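Local coordinates for tripeptidase (Staphylococcus aureus subsp. aureus, PDB 3RZA), which probably cleaves the N-terminal amino acid from tripeptides, as a two-metal exopeptidase of the M20/M25/M40 family, at residues P70-N75 and G165-K170; A323-R328 and I388-R393. One frame throughout, in Å; residues are numbered along the deposited sequence.

Contact 1: residues P70-N75 and G165-K170; sequences PKLGAN and GLIGAK. With CA (calcium ion), chain E.
Leu-72 reaches out of the loop between strands 60-63 and 77-81 and sets its methyl end against the first turn of helix 167-171. CD2 and CD1 both lie close to one branch methyl, Ile-167 CG2; the nearer, CD2, stands 3.8 Å from it. CD1 also passes over the bare backbone of Gly-168, 4.0 Å from its CA, where the helix presents no side chain. Two rotations meet here. Leu-72 holds CG opposite its own carbonyl carbon (chi1 -57°), which directs the branched end at the helix, while Ile-167 places CG2 opposite its backbone N, so that this methyl faces the leucine and the CG1-CD1 arm leads off elsewhere, the two side chains crossing at a slant. Val-160 and Ala-66 also touch Leu-72, and His-69 lies against Ile-167.

At the far side of the same residue, Leu-72 O binds a calcium ion at 2.4 Å, together with the backbone carbonyls of Ala-67 and His-69 and three waters. One of these waters, 2.3 Å from the calcium, also gives a weak hydrogen bond to Pro-70 O. Within 165-170, the extended chain of Lys-170 runs back beside the start of the helix, and NZ donates to Gly-165 O (3.1 Å), with Ser-307 O as a second acceptor.

Leu-72 thus divides its chemistry: its carbonyl helps bind a calcium ion separate from the zinc-containing metal centre, while its side chain joins the calcium loop to the helix by apolar contact alone.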
ATOM      1  N   PRO A  70      27.341  -6.296   3.548  1.00 28.82           N
ATOM      2  CA  PRO A  70      26.995  -4.994   2.980  1.00 28.04           C
ATOM      3  C   PRO A  70      25.996  -4.152   3.792  1.00 27.40           C
ATOM      4  O   PRO A  70      25.856  -2.975   3.511  1.00 26.52           O
ATOM      5  CB  PRO A  70      26.388  -5.371   1.627  1.00 30.86           C
ATOM      6  CG  PRO A  70      25.715  -6.659   1.894  1.00 30.87           C
ATOM      7  CD  PRO A  70      26.688  -7.390   2.791  1.00 30.86           C
ATOM      8  N   LYS A  71      25.277  -4.762   4.735  1.00 28.03           N
ATOM      9  CA  LYS A  71      24.451  -4.029   5.741  1.00 27.72           C
ATOM     10  C   LYS A  71      25.183  -3.634   7.065  1.00 26.87           C
ATOM     11  O   LYS A  71      24.529  -3.120   7.978  1.00 27.35           O
ATOM     12  CB  LYS A  71      23.194  -4.868   6.087  1.00 30.05           C
ATOM     13  CG  LYS A  71      22.347  -5.281   4.849  1.00 32.31           C
ATOM     14  N   LEU A  72      26.510  -3.848   7.161  1.00 24.05           N
ATOM     15  CA  LEU A  72      27.292  -3.555   8.388  1.00 21.90           C
ATOM     16  C   LEU A  72      28.479  -2.635   8.054  1.00 22.60           C
ATOM     17  O   LEU A  72      29.219  -2.894   7.107  1.00 21.13           O
ATOM     18  CB  LEU A  72      27.828  -4.836   9.016  1.00 22.77           C
ATOM     19  CG  LEU A  72      26.845  -5.946   9.421  1.00 21.67           C
ATOM     20  CD1 LEU A  72      27.642  -7.166   9.894  1.00 18.61           C
ATOM     21  CD2 LEU A  72      25.929  -5.472  10.500  1.00 18.48           C
ATOM     22  N   GLY A  73      28.646  -1.572   8.838  1.00 20.78           N
ATOM     23  CA  GLY A  73      29.673  -0.547   8.585  1.00 22.59           C
ATOM     24  C   GLY A  73      30.971  -0.727   9.360  1.00 21.53           C
ATOM     25  O   GLY A  73      31.855   0.105   9.232  1.00 22.56           O
ATOM     26  N   ALA A  74      31.074  -1.787  10.180  1.00 18.10           N
ATOM     27  CA  ALA A  74      32.287  -2.058  10.946  1.00 19.36           C
ATOM     28  C   ALA A  74      32.308  -3.496  11.445  1.00 20.11           C
ATOM     29  O   ALA A  74      31.286  -4.195  11.433  1.00 19.52           O
ATOM     30  CB  ALA A  74      32.441  -1.055  12.139  1.00 14.70           C
ATOM     31  N   ASN A  75      33.495  -3.930  11.860  1.00 20.10           N
ATOM     32  CA  ASN A  75      33.688  -5.253  12.458  1.00 21.37           C
ATOM     33  C   ASN A  75      33.187  -5.256  13.882  1.00 19.42           C
ATOM     34  O   ASN A  75      33.223  -4.222  14.560  1.00 18.83           O
ATOM     35  CB  ASN A  75      35.180  -5.646  12.455  1.00 20.72           C
ATOM     36  CG  ASN A  75      35.785  -5.638  11.072  1.00 22.56           C
ATOM     37  OD1 ASN A  75      35.173  -6.109  10.116  1.00 18.94           O
ATOM     38  ND2 ASN A  75      37.008  -5.120  10.960  1.00 15.90           N
ATOM     39  N   GLY A 165      18.595  -6.819  12.759  1.00 22.71           N
ATOM     40  CA  GLY A 165      18.260  -8.243  12.865  1.00 20.71           C
ATOM     41  C   GLY A 165      19.421  -9.105  13.332  1.00 20.41           C
ATOM     42  O   GLY A 165      19.656 -10.183  12.771  1.00 22.11           O
ATOM     43  N   LEU A 166      20.138  -8.635  14.367  1.00 19.15           N
ATOM     44  CA  LEU A 166      21.227  -9.397  15.014  1.00 18.37           C
ATOM     45  C   LEU A 166      22.349  -9.798  14.029  1.00 19.79           C
ATOM     46  O   LEU A 166      22.999 -10.829  14.209  1.00 18.51           O
ATOM     47  CB  LEU A 166      20.661 -10.637  15.721  1.00 17.71           C
ATOM     48  CG  LEU A 166      19.362 -10.476  16.520  1.00 15.44           C
ATOM     49  CD1 LEU A 166      18.965 -11.816  17.115  1.00 15.49           C
ATOM     50  CD2 LEU A 166      19.499  -9.411  17.607  1.00 11.47           C
ATOM     51  N   ILE A 167      22.573  -8.954  13.011  1.00 19.88           N
ATOM     52  CA  ILE A 167      23.379  -9.313  11.856  1.00 22.68           C
ATOM     53  C   ILE A 167      24.873  -9.418  12.208  1.00 21.60           C
ATOM     54  O   ILE A 167      25.556 -10.320  11.714  1.00 22.90           O
ATOM     55  CB  ILE A 167      23.194  -8.296  10.666  1.00 23.78           C
ATOM     56  CG1 ILE A 167      21.743  -8.250  10.181  1.00 29.95           C
ATOM     57  CG2 ILE A 167      24.083  -8.660   9.505  1.00 28.42           C
ATOM     58  CD1 ILE A 167      21.209  -9.589   9.579  1.00 33.80           C
ATOM     59  N   GLY A 168      25.368  -8.517  13.063  1.00 20.59           N
ATOM     60  CA  GLY A 168      26.750  -8.615  13.558  1.00 21.54           C
ATOM     61  C   GLY A 168      26.992  -9.865  14.388  1.00 20.38           C
ATOM     62  O   GLY A 168      27.980 -10.575  14.153  1.00 19.39           O
ATOM     63  N   ALA A 169      26.082 -10.154  15.326  1.00 18.69           N
ATOM     64  CA  ALA A 169      26.115 -11.448  16.056  1.00 18.44           C
ATOM     65  C   ALA A 169      26.139 -12.683  15.106  1.00 17.60           C
ATOM     66  O   ALA A 169      26.863 -13.661  15.369  1.00 16.97           O
ATOM     67  CB  ALA A 169      24.935 -11.551  17.035  1.00 14.71           C
ATOM     68  N   LYS A 170      25.372 -12.608  14.014  1.00 17.94           N
ATOM     69  CA  LYS A 170      25.338 -13.671  12.974  1.00 18.69           C
ATOM     70  C   LYS A 170      26.610 -13.800  12.155  1.00 20.48           C
ATOM     71  O   LYS A 170      26.878 -14.866  11.605  1.00 17.16           O
ATOM     72  CB  LYS A 170      24.164 -13.453  12.004  1.00 20.47           C
ATOM     73  CG  LYS A 170      22.820 -13.802  12.594  1.00 21.00           C
ATOM     74  CD  LYS A 170      21.660 -13.327  11.734  1.00 23.49           C
ATOM     75  CE  LYS A 170      20.327 -13.748  12.362  1.00 25.43           C
ATOM     76  NZ  LYS A 170      19.193 -13.046  11.760  1.00 27.77           N
TER
HETATM   77 CA    CA E 405      30.060  -3.146   4.861  1.00 59.11          CA
HETATM   78  O   HOH W   1      28.252  -1.873   4.183  1.00 38.27           O
HETATM   79  O   HOH W   2      32.074  -1.581   4.893  1.00 26.47           O
HETATM   80  O   HOH W   3      30.476  -4.052   2.451  1.00 28.03           O

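Contact 2: residues A323-R328 and I388-R393; sequences AQESAR and IKIVAR
Glu-325 swings CG opposite its backbone N (chi1 -174°) and stays extended beyond it, while Ile-390 turns CG1 opposite its carbonyl carbon (chi1 -69°) and carries CD1 outward; these rotations bring the glutamate stem across the isoleucine branches at a slant, so each branch of Ile-390 finds a different part of the opposing helix. CG2 meets the carboxylate end, 3.4 Å from Glu-325 OE1. CD1 reaches past the stem, 3.9 Å from Glu-325 CG, and settles against the backbone at Ser-326, 3.5 Å from its N, with Ser-326 CB at 3.8 Å.

Ser-326 has little side chain to put in the way, and its hydroxyl is turned into its own helix, where OG donates to Ala-323 O at 2.8 Å. That carbonyl also accepts Ala-327 N in the regular helical bond (3.1 Å), and both donors arrive from the same face of its plane. Gln-383 NE2 hydrogen-bonds to the same hydroxyl, tying the serine to helix 374-393 about two turns before Ile-390.

The glutamate lies toward the partly exposed margin, where its OE2 is 4.6 Å from Arg-393 NH1: the opposite charges are near but not in contact, and any attraction is probably weak. Helix 318-329 thus lies against the C-terminal helix 374-393, whose Ile-388 rests on helix 128-147. Ile-322 and Asn-329 complete the surround of Ile-390, which sits as a knob among four residues, Ile-322, Glu-325, Ser-326 and Asn-329, spaced i, i+3, i+4, i+7, an arrangement consistent with knobs-into-holes packing between helices on the outside of an alpha/beta domain.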
ATOM      1  N   ALA A 323      23.302 -14.091  38.214  1.00 18.48           N
ATOM      2  CA  ALA A 323      22.536 -12.852  37.886  1.00 16.93           C
ATOM      3  C   ALA A 323      21.542 -12.482  38.992  1.00 18.00           C
ATOM      4  O   ALA A 323      21.411 -11.294  39.377  1.00 14.56           O
ATOM      5  CB  ALA A 323      21.798 -13.001  36.538  1.00 16.69           C
ATOM      6  N   GLN A 324      20.831 -13.494  39.492  1.00 15.58           N
ATOM      7  CA  GLN A 324      19.895 -13.289  40.577  1.00 17.36           C
ATOM      8  C   GLN A 324      20.608 -12.897  41.889  1.00 16.40           C
ATOM      9  O   GLN A 324      20.146 -12.002  42.589  1.00 14.06           O
ATOM     10  CB  GLN A 324      19.016 -14.530  40.797  1.00 17.86           C
ATOM     11  CG  GLN A 324      18.011 -14.802  39.697  1.00 13.46           C
ATOM     12  CD  GLN A 324      17.190 -16.012  40.034  1.00 17.70           C
ATOM     13  OE1 GLN A 324      17.703 -17.125  40.021  1.00 18.98           O
ATOM     14  NE2 GLN A 324      15.933 -15.802  40.427  1.00 15.91           N
ATOM     15  N   GLU A 325      21.731 -13.555  42.200  1.00 19.41           N
ATOM     16  CA  GLU A 325      22.540 -13.210  43.407  1.00 18.55           C
ATOM     17  C   GLU A 325      23.026 -11.750  43.371  1.00 17.72           C
ATOM     18  O   GLU A 325      22.862 -11.014  44.365  1.00 16.26           O
ATOM     19  CB  GLU A 325      23.741 -14.153  43.560  1.00 19.31           C
ATOM     20  CG  GLU A 325      24.568 -13.957  44.881  1.00 26.28           C
ATOM     21  CD  GLU A 325      25.812 -14.866  44.977  1.00 31.67           C
ATOM     22  OE1 GLU A 325      25.921 -15.845  44.214  1.00 33.27           O
ATOM     23  OE2 GLU A 325      26.689 -14.576  45.821  1.00 39.04           O
ATOM     24  N   SER A 326      23.584 -11.339  42.227  1.00 20.15           N
ATOM     25  CA  SER A 326      24.042  -9.933  42.009  1.00 17.53           C
ATOM     26  C   SER A 326      22.894  -8.922  42.217  1.00 18.34           C
ATOM     27  O   SER A 326      23.074  -7.895  42.877  1.00 16.79           O
ATOM     28  CB  SER A 326      24.685  -9.762  40.631  1.00 16.91           C
ATOM     29  OG  SER A 326      23.737  -9.780  39.538  1.00 21.86           O
ATOM     30  N   ALA A 327      21.714  -9.272  41.725  1.00 18.17           N
ATOM     31  CA  ALA A 327      20.517  -8.471  41.914  1.00 19.20           C
ATOM     32  C   ALA A 327      20.093  -8.382  43.409  1.00 19.03           C
ATOM     33  O   ALA A 327      19.860  -7.282  43.918  1.00 19.80           O
ATOM     34  CB  ALA A 327      19.329  -9.004  40.993  1.00 12.99           C
ATOM     35  N   ARG A 328      20.043  -9.519  44.101  1.00 21.03           N
ATOM     36  CA  ARG A 328      19.737  -9.536  45.551  1.00 21.32           C
ATOM     37  C   ARG A 328      20.747  -8.778  46.400  1.00 20.83           C
ATOM     38  O   ARG A 328      20.352  -8.017  47.310  1.00 19.64           O
ATOM     39  CB  ARG A 328      19.619 -10.957  46.091  1.00 22.26           C
ATOM     40  CG  ARG A 328      18.341 -11.667  45.697  1.00 27.71           C
ATOM     41  CD  ARG A 328      18.131 -12.913  46.528  1.00 33.36           C
ATOM     42  NE  ARG A 328      19.199 -13.886  46.279  1.00 43.68           N
ATOM     43  CZ  ARG A 328      19.224 -14.821  45.307  1.00 43.07           C
ATOM     44  NH1 ARG A 328      18.197 -15.005  44.437  1.00 40.15           N
ATOM     45  NH2 ARG A 328      20.298 -15.602  45.214  1.00 41.60           N
ATOM     46  N   ILE A 388      30.889  -9.907  38.129  1.00 20.43           N
ATOM     47  CA  ILE A 388      32.325 -10.212  37.990  1.00 21.32           C
ATOM     48  C   ILE A 388      32.947 -10.685  39.326  1.00 22.58           C
ATOM     49  O   ILE A 388      33.744 -11.647  39.329  1.00 19.28           O
ATOM     50  CB  ILE A 388      33.125  -9.003  37.425  1.00 20.44           C
ATOM     51  CG1 ILE A 388      32.828  -8.821  35.940  1.00 19.99           C
ATOM     52  CG2 ILE A 388      34.635  -9.184  37.614  1.00 18.96           C
ATOM     53  CD1 ILE A 388      33.307  -7.466  35.384  1.00 22.05           C
ATOM     54  N   LYS A 389      32.562 -10.027  40.438  1.00 21.97           N
ATOM     55  CA  LYS A 389      33.041 -10.414  41.787  1.00 23.66           C
ATOM     56  C   LYS A 389      32.526 -11.789  42.217  1.00 22.65           C
ATOM     57  O   LYS A 389      33.276 -12.562  42.819  1.00 22.73           O
ATOM     58  CB  LYS A 389      32.651  -9.365  42.860  1.00 27.11           C
ATOM     59  CG  LYS A 389      33.451  -8.047  42.822  1.00 29.56           C
ATOM     60  CD  LYS A 389      32.933  -7.048  43.877  1.00 34.82           C
ATOM     61  CE  LYS A 389      33.998  -6.043  44.260  1.00 40.71           C
ATOM     62  NZ  LYS A 389      33.514  -4.994  45.225  1.00 49.41           N
ATOM     63  N   ILE A 390      31.244 -12.072  41.932  1.00 22.09           N
ATOM     64  CA  ILE A 390      30.623 -13.352  42.307  1.00 22.18           C
ATOM     65  C   ILE A 390      31.255 -14.520  41.518  1.00 22.42           C
ATOM     66  O   ILE A 390      31.574 -15.556  42.098  1.00 23.88           O
ATOM     67  CB  ILE A 390      29.076 -13.331  42.116  1.00 20.02           C
ATOM     68  CG1 ILE A 390      28.414 -12.398  43.148  1.00 20.23           C
ATOM     69  CG2 ILE A 390      28.491 -14.751  42.267  1.00 23.17           C
ATOM     70  CD1 ILE A 390      27.011 -11.873  42.726  1.00 18.07           C
ATOM     71  N   VAL A 391      31.437 -14.320  40.210  1.00 21.61           N
ATOM     72  CA  VAL A 391      32.164 -15.270  39.349  1.00 24.65           C
ATOM     73  C   VAL A 391      33.600 -15.518  39.871  1.00 27.32           C
ATOM     74  O   VAL A 391      34.065 -16.665  39.889  1.00 25.56           O
ATOM     75  CB  VAL A 391      32.189 -14.790  37.845  1.00 24.12           C
ATOM     76  CG1 VAL A 391      33.103 -15.673  36.986  1.00 24.69           C
ATOM     77  CG2 VAL A 391      30.764 -14.776  37.253  1.00 19.76           C
ATOM     78  N   ALA A 392      34.264 -14.445  40.338  1.00 27.04           N
ATOM     79  CA  ALA A 392      35.637 -14.539  40.864  1.00 29.09           C
ATOM     80  C   ALA A 392      35.766 -15.365  42.165  1.00 33.65           C
ATOM     81  O   ALA A 392      36.837 -15.894  42.426  1.00 34.17           O
ATOM     82  CB  ALA A 392      36.239 -13.126  41.062  1.00 26.87           C
ATOM     83  N   ARG A 393      34.682 -15.484  42.953  1.00 36.25           N
ATOM     84  CA  ARG A 393      34.666 -16.341  44.170  1.00 42.72           C
ATOM     85  C   ARG A 393      34.457 -17.836  43.919  1.00 45.52           C
ATOM     86  O   ARG A 393      34.794 -18.631  44.786  1.00 52.15           O
ATOM     87  CB  ARG A 393      33.588 -15.874  45.157  1.00 45.11           C
ATOM     88  CG  ARG A 393      33.819 -14.479  45.740  1.00 50.90           C
ATOM     89  CD  ARG A 393      32.514 -13.819  46.195  1.00 58.42           C
ATOM     90  NE  ARG A 393      32.676 -12.371  46.407  1.00 64.68           N
ATOM     91  CZ  ARG A 393      31.678 -11.482  46.560  1.00 67.58           C
ATOM     92  NH1 ARG A 393      30.383 -11.854  46.535  1.00 65.77           N
ATOM     93  NH2 ARG A 393      31.977 -10.188  46.743  1.00 70.76           N
TER

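How the contacts relate
Both contacts are largely buried where they touch, yet they occupy different levels of the fold. Contact 1, its centre about 13 Å from that of the chain, joins an irregular calcium-binding loop to a short helix; contact 2, its centre about 24 Å from that of the chain, joins helix 318-329 to the C-terminal helix 374-393. They share no helix or strand, their centres are 31 Å apart, and contact 1 closes along the chain before contact 2 opens. Contact 1 is a leucine-isoleucine contact beside a glycine, with a calcium-bound loop carbonyl behind it, whereas contact 2 sets one isoleucine against a glutamate and a serine, at a polar, partly exposed edge between helices.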